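Local coordinates for protein glucose-6-phosphate isomerase (PDB 6OTU) that catalyses the reversible isomerisation of glucose-6-phosphate to fructose-6-phosphate, at residues P189-A192 / A193-R197; G213-L216 / E217-A220. All coordinates share one frame; numbering follows the deposited sequence.

Interaction 1: P189-A192 / A193-R197; sequences PDNA and AEVLR
Ala192 and Leu196 sit one turn apart on the short helix 189-196, and the close fit between them is made at a backbone oxygen. The carbonyl O of Ala192 accepts the N-H of Leu196 at 2.9 Å in a nearly straight bond (173°), and the leucine folds back over the same oxygen, its CG 3.4 Å and its CD1 3.5 Å from Ala192 O. The methyl contact is loose, CB of Ala192 lying 4.4 Å from CD1 of Leu196. Backbone bonds from Ala193 N to Pro189 O and from Glu194 N to Asp190 O continue the helical pattern; Pro189, which has no N-H to give, suits the first turn, where none is required by the helix.

Close packing recurs at Glu194: with CG between its backbone N and carbonyl carbon (chi1 70°), it sets CG 3.0 Å from Asn191 O. Beyond CG the partly exposed glutamate runs extended, its carboxylate almost perpendicular to the Asn191 amide (84°), with OE2 3.0 Å from ND2 of Asn191 and in a long, weak ion pair with Lys343 of the second subunit. OD1 of that amide takes the backbone N-H groups of Ser185 and Asn186, fixing its rotation. Both Asp190 carboxylate oxygens meet backbone N-H groups of the second subunit, of Gln410 and Arg411.

Pro189 and Ala193 meet Leu413 and Arg411 of that subunit. The apolar face packs on strand 180-184 and helix 216-231; Ala192, which both elements meet, suits its place by being small, with Val195 on the strand and Leu196 on the helix.

Interaction 2: G213-L216 / E217-A220; sequences GTTL and EPAA. With G6Q (glucose-6-phosphate), chain E.
The hydroxyl OG1 of Thr215 donates to phosphate oxygen O3P of glucose-6-phosphate at 2.5 Å, and the same atom is hydrogen-bonded to Lys501 NZ and, weakly, to Ser212 OG. This is the phosphate-binding loop of the SIS fold, running from strand 204-209 into helix 216-231. Thr215 holds the N-cap position, but its hydroxyl serves the sugar phosphate and makes no capping bond. Its torsion (chi1 -47°) sets OG1 beside the backbone N, facing the phosphate, while the methyl CG2, anti to the backbone N, points to the Glu217 carboxylate. Ser210 OG and the backbone N of Lys211 and Ser212 also bind the ligand, and the nearby amino terminus of the helix would be expected to add a favourable field for an anion.

Glu217 bends at chi2 (93°), so that OE2 returns to within 3.4 Å of Thr215 CG2. Its other oxygen, OE1, reaches the second subunit, where it is hydrogen-bonded to NE2 of the active-site His386 and to OG1 of Thr382. Glu217, in the first turn of the helix, therefore links the helix start to an active-site residue of the second subunit.

Pro218 suits the first turn because its missing N-H is not needed there; its ring lies across Thr215, CD standing 3.6 Å from Thr215 CB. The next backbone bond, Ala219 N to Thr215 O, is weak at 3.3 Å. One residue on, the bond is sound: Ala220 N gives its hydrogen to Leu216 O at 2.8 Å and 167°, and the small Ala220 CB lies 3.5 Å from that same oxygen.

Both contacts are mainly buried, both touch the second subunit, and they follow each other in the chain with centres about 16 Å apart and nearest atoms about 7 Å apart. Helix 216-231 relates them: interaction 2 forms its beginning, while interaction 1 packs against its later residues. Their chemistry differs with place. Interaction 1 lies away from the annotated sites, whereas interaction 2 contributes Thr215 to the substrate pocket. Each sends a carboxylate to the second subunit, but that of interaction 1 meets backbone N-H groups there and that of interaction 2 meets side chains. In each, an alanine and a leucine one turn apart touch only loosely, and the closer fit comes from backbone oxygens.

Interaction 1: P189-A192 / A193-R197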
loop_
_atom_site.group_PDB
_atom_site.type_symbol
_atom_site.label_atom_id
_atom_site.label_comp_id
_atom_site.label_asym_id
_atom_site.label_seq_id
_atom_site.Cartn_x
_atom_site.Cartn_y
_atom_site.Cartn_z
ATOM N N PRO A 189 -0.300 21.022 -0.549
ATOM C CA PRO A 189 0.766 21.814 0.082
ATOM C C PRO A 189 1.088 21.381 1.502
ATOM O O PRO A 189 2.114 21.816 2.046
ATOM C CB PRO A 189 0.201 23.236 0.052
ATOM C CG PRO A 189 -1.280 23.023 0.135
ATOM C CD PRO A 189 -1.549 21.784 -0.679
ATOM N N ASP A 190 0.242 20.557 2.125
ATOM C CA ASP A 190 0.586 20.027 3.438
ATOM C C ASP A 190 1.841 19.173 3.356
ATOM O O ASP A 190 2.608 19.104 4.324
ATOM C CB ASP A 190 -0.596 19.243 4.015
ATOM C CG ASP A 190 -1.658 20.153 4.606
ATOM O OD1 ASP A 190 -1.337 21.319 4.923
ATOM O OD2 ASP A 190 -2.819 19.714 4.748
ATOM N N ASN A 191 2.089 18.555 2.196
ATOM C CA ASN A 191 3.337 17.825 1.979
ATOM C C ASN A 191 4.542 18.754 2.098
ATOM O O ASN A 191 5.496 18.456 2.830
ATOM C CB ASN A 191 3.303 17.136 0.611
ATOM C CG ASN A 191 4.415 16.098 0.430
ATOM O OD1 ASN A 191 4.503 15.458 -0.620
ATOM N ND2 ASN A 191 5.269 15.938 1.446
ATOM N N ALA A 192 4.513 19.897 1.396
ATOM C CA ALA A 192 5.616 20.849 1.516
ATOM C C ALA A 192 5.716 21.400 2.931
ATOM O O ALA A 192 6.816 21.562 3.472
ATOM C CB ALA A 192 5.456 21.992 0.517
ATOM N N ALA A 193 4.577 21.683 3.552
ATOM C CA ALA A 193 4.602 22.284 4.877
ATOM C C ALA A 193 5.224 21.346 5.912
ATOM O O ALA A 193 6.026 21.786 6.750
ATOM C CB ALA A 193 3.185 22.692 5.279
ATOM N N GLU A 194 4.875 20.051 5.875
ATOM C CA GLU A 194 5.458 19.129 6.851
ATOM C C GLU A 194 6.975 19.087 6.725
ATOM O O GLU A 194 7.680 18.970 7.735
ATOM C CB GLU A 194 4.861 17.715 6.716
ATOM C CG GLU A 194 5.276 16.946 5.440
ATOM C CD GLU A 194 4.673 15.540 5.310
ATOM O OE1 GLU A 194 4.081 15.026 6.297
ATOM O OE2 GLU A 194 4.784 14.957 4.200
ATOM N N VAL A 195 7.502 19.212 5.507
ATOM C CA VAL A 195 8.945 19.157 5.335
ATOM C C VAL A 195 9.590 20.464 5.771
ATOM O O VAL A 195 10.592 20.464 6.495
ATOM C CB VAL A 195 9.277 18.804 3.881
ATOM C CG1 VAL A 195 10.779 18.975 3.616
ATOM C CG2 VAL A 195 8.802 17.379 3.606
ATOM N N LEU A 196 9.020 21.598 5.358
ATOM C CA LEU A 196 9.570 22.888 5.758
ATOM C C LEU A 196 9.569 23.046 7.274
ATOM O O LEU A 196 10.463 23.689 7.832
ATOM C CB LEU A 196 8.783 24.017 5.094
ATOM C CG LEU A 196 8.988 24.230 3.592
ATOM C CD1 LEU A 196 7.777 24.895 2.961
ATOM C CD2 LEU A 196 10.240 25.038 3.340
ATOM N N ARG A 197 8.597 22.438 7.956
ATOM C CA ARG A 197 8.562 22.508 9.409
ATOM C C ARG A 197 9.817 21.911 10.031
ATOM O O ARG A 197 10.206 22.300 11.136
ATOM C CB ARG A 197 7.317 21.791 9.932
ATOM C CG ARG A 197 7.116 21.880 11.431
ATOM C CD ARG A 197 6.167 20.797 11.906
ATOM N NE ARG A 197 5.446 21.185 13.114
ATOM C CZ ARG A 197 5.704 20.701 14.327
ATOM N NH1 ARG A 197 6.671 19.803 14.487
ATOM N NH2 ARG A 197 4.993 21.111 15.377
#

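Interaction 2: G213-L216 / E217-A220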
loop_
_atom_site.group_PDB
_atom_site.type_symbol
_atom_site.label_atom_id
_atom_site.label_comp_id
_atom_site.label_asym_id
_atom_site.label_seq_id
_atom_site.Cartn_x
_atom_site.Cartn_y
_atom_site.Cartn_z
ATOM N N GLY A 213 10.352 18.592 -17.084
ATOM C CA GLY A 213 10.512 19.957 -16.626
ATOM C C GLY A 213 9.239 20.772 -16.568
ATOM O O GLY A 213 9.317 21.988 -16.356
ATOM N N THR A 214 8.058 20.151 -16.742
ATOM C CA THR A 214 6.810 20.908 -16.826
ATOM C C THR A 214 5.663 20.353 -15.969
ATOM O O THR A 214 4.552 20.893 -16.027
ATOM C CB THR A 214 6.354 21.001 -18.287
ATOM O OG1 THR A 214 6.311 19.688 -18.855
ATOM C CG2 THR A 214 7.325 21.849 -19.099
ATOM N N THR A 215 5.885 19.296 -15.189
ATOM C CA THR A 215 4.818 18.727 -14.375
ATOM C C THR A 215 4.356 19.716 -13.300
ATOM O O THR A 215 5.169 20.376 -12.649
ATOM C CB THR A 215 5.295 17.430 -13.738
ATOM O OG1 THR A 215 5.935 16.626 -14.737
ATOM C CG2 THR A 215 4.117 16.663 -13.144
ATOM N N LEU A 216 3.036 19.827 -13.124
ATOM C CA LEU A 216 2.496 20.827 -12.200
ATOM C C LEU A 216 3.080 20.707 -10.791
ATOM O O LEU A 216 3.433 21.719 -10.170
ATOM C CB LEU A 216 0.976 20.712 -12.143
ATOM C CG LEU A 216 0.310 21.478 -10.998
ATOM C CD1 LEU A 216 0.549 22.965 -11.168
ATOM C CD2 LEU A 216 -1.188 21.160 -10.907
ATOM N N GLU A 217 3.199 19.470 -10.267
ATOM C CA GLU A 217 3.544 19.292 -8.860
ATOM C C GLU A 217 4.961 19.759 -8.538
ATOM O O GLU A 217 5.126 20.612 -7.648
ATOM C CB GLU A 217 3.307 17.839 -8.441
ATOM C CG GLU A 217 1.857 17.450 -8.355
ATOM C CD GLU A 217 1.337 16.828 -9.642
ATOM O OE1 GLU A 217 0.430 15.969 -9.554
ATOM O OE2 GLU A 217 1.813 17.202 -10.742
ATOM N N PRO A 218 6.012 19.243 -9.185
ATOM C CA PRO A 218 7.352 19.810 -8.932
ATOM C C PRO A 218 7.404 21.318 -9.115
ATOM O O PRO A 218 8.101 22.000 -8.352
ATOM C CB PRO A 218 8.244 19.110 -9.967
ATOM C CG PRO A 218 7.451 17.972 -10.486
ATOM C CD PRO A 218 6.018 18.268 -10.291
ATOM N N ALA A 219 6.685 21.855 -10.109
ATOM C CA ALA A 219 6.764 23.292 -10.373
ATOM C C ALA A 219 6.101 24.093 -9.262
ATOM O O ALA A 219 6.642 25.112 -8.815
ATOM C CB ALA A 219 6.122 23.631 -11.710
ATOM N N ALA A 220 4.928 23.653 -8.804
ATOM C CA ALA A 220 4.312 24.346 -7.681
ATOM C C ALA A 220 5.153 24.182 -6.425
ATOM O O ALA A 220 5.319 25.132 -5.653
ATOM C CB ALA A 220 2.887 23.842 -7.459
HETATM C C1 G6Q E . 6.756 7.556 -15.155
HETATM C C2 G6Q E . 5.490 8.386 -15.385
HETATM C C3 G6Q E . 5.214 9.406 -14.285
HETATM C C4 G6Q E . 6.197 10.582 -14.264
HETATM C C5 G6Q E . 5.677 11.727 -13.395
HETATM C C6 G6Q E . 6.701 12.821 -13.206
HETATM O O1 G6Q E . 7.142 6.834 -16.013
HETATM O O2 G6Q E . 5.541 9.050 -16.642
HETATM O O3 G6Q E . 5.228 8.759 -13.010
HETATM O O4 G6Q E . 7.461 10.158 -13.759
HETATM O O5 G6Q E . 4.481 12.249 -13.982
HETATM O O6 G6Q E . 7.101 13.287 -14.524
HETATM P P G6Q E . 8.345 14.311 -14.664
HETATM O O1P G6Q E . 9.573 13.575 -14.157
HETATM O O2P G6Q E . 8.413 14.609 -16.157
HETATM O O3P G6Q E . 8.007 15.531 -13.832
#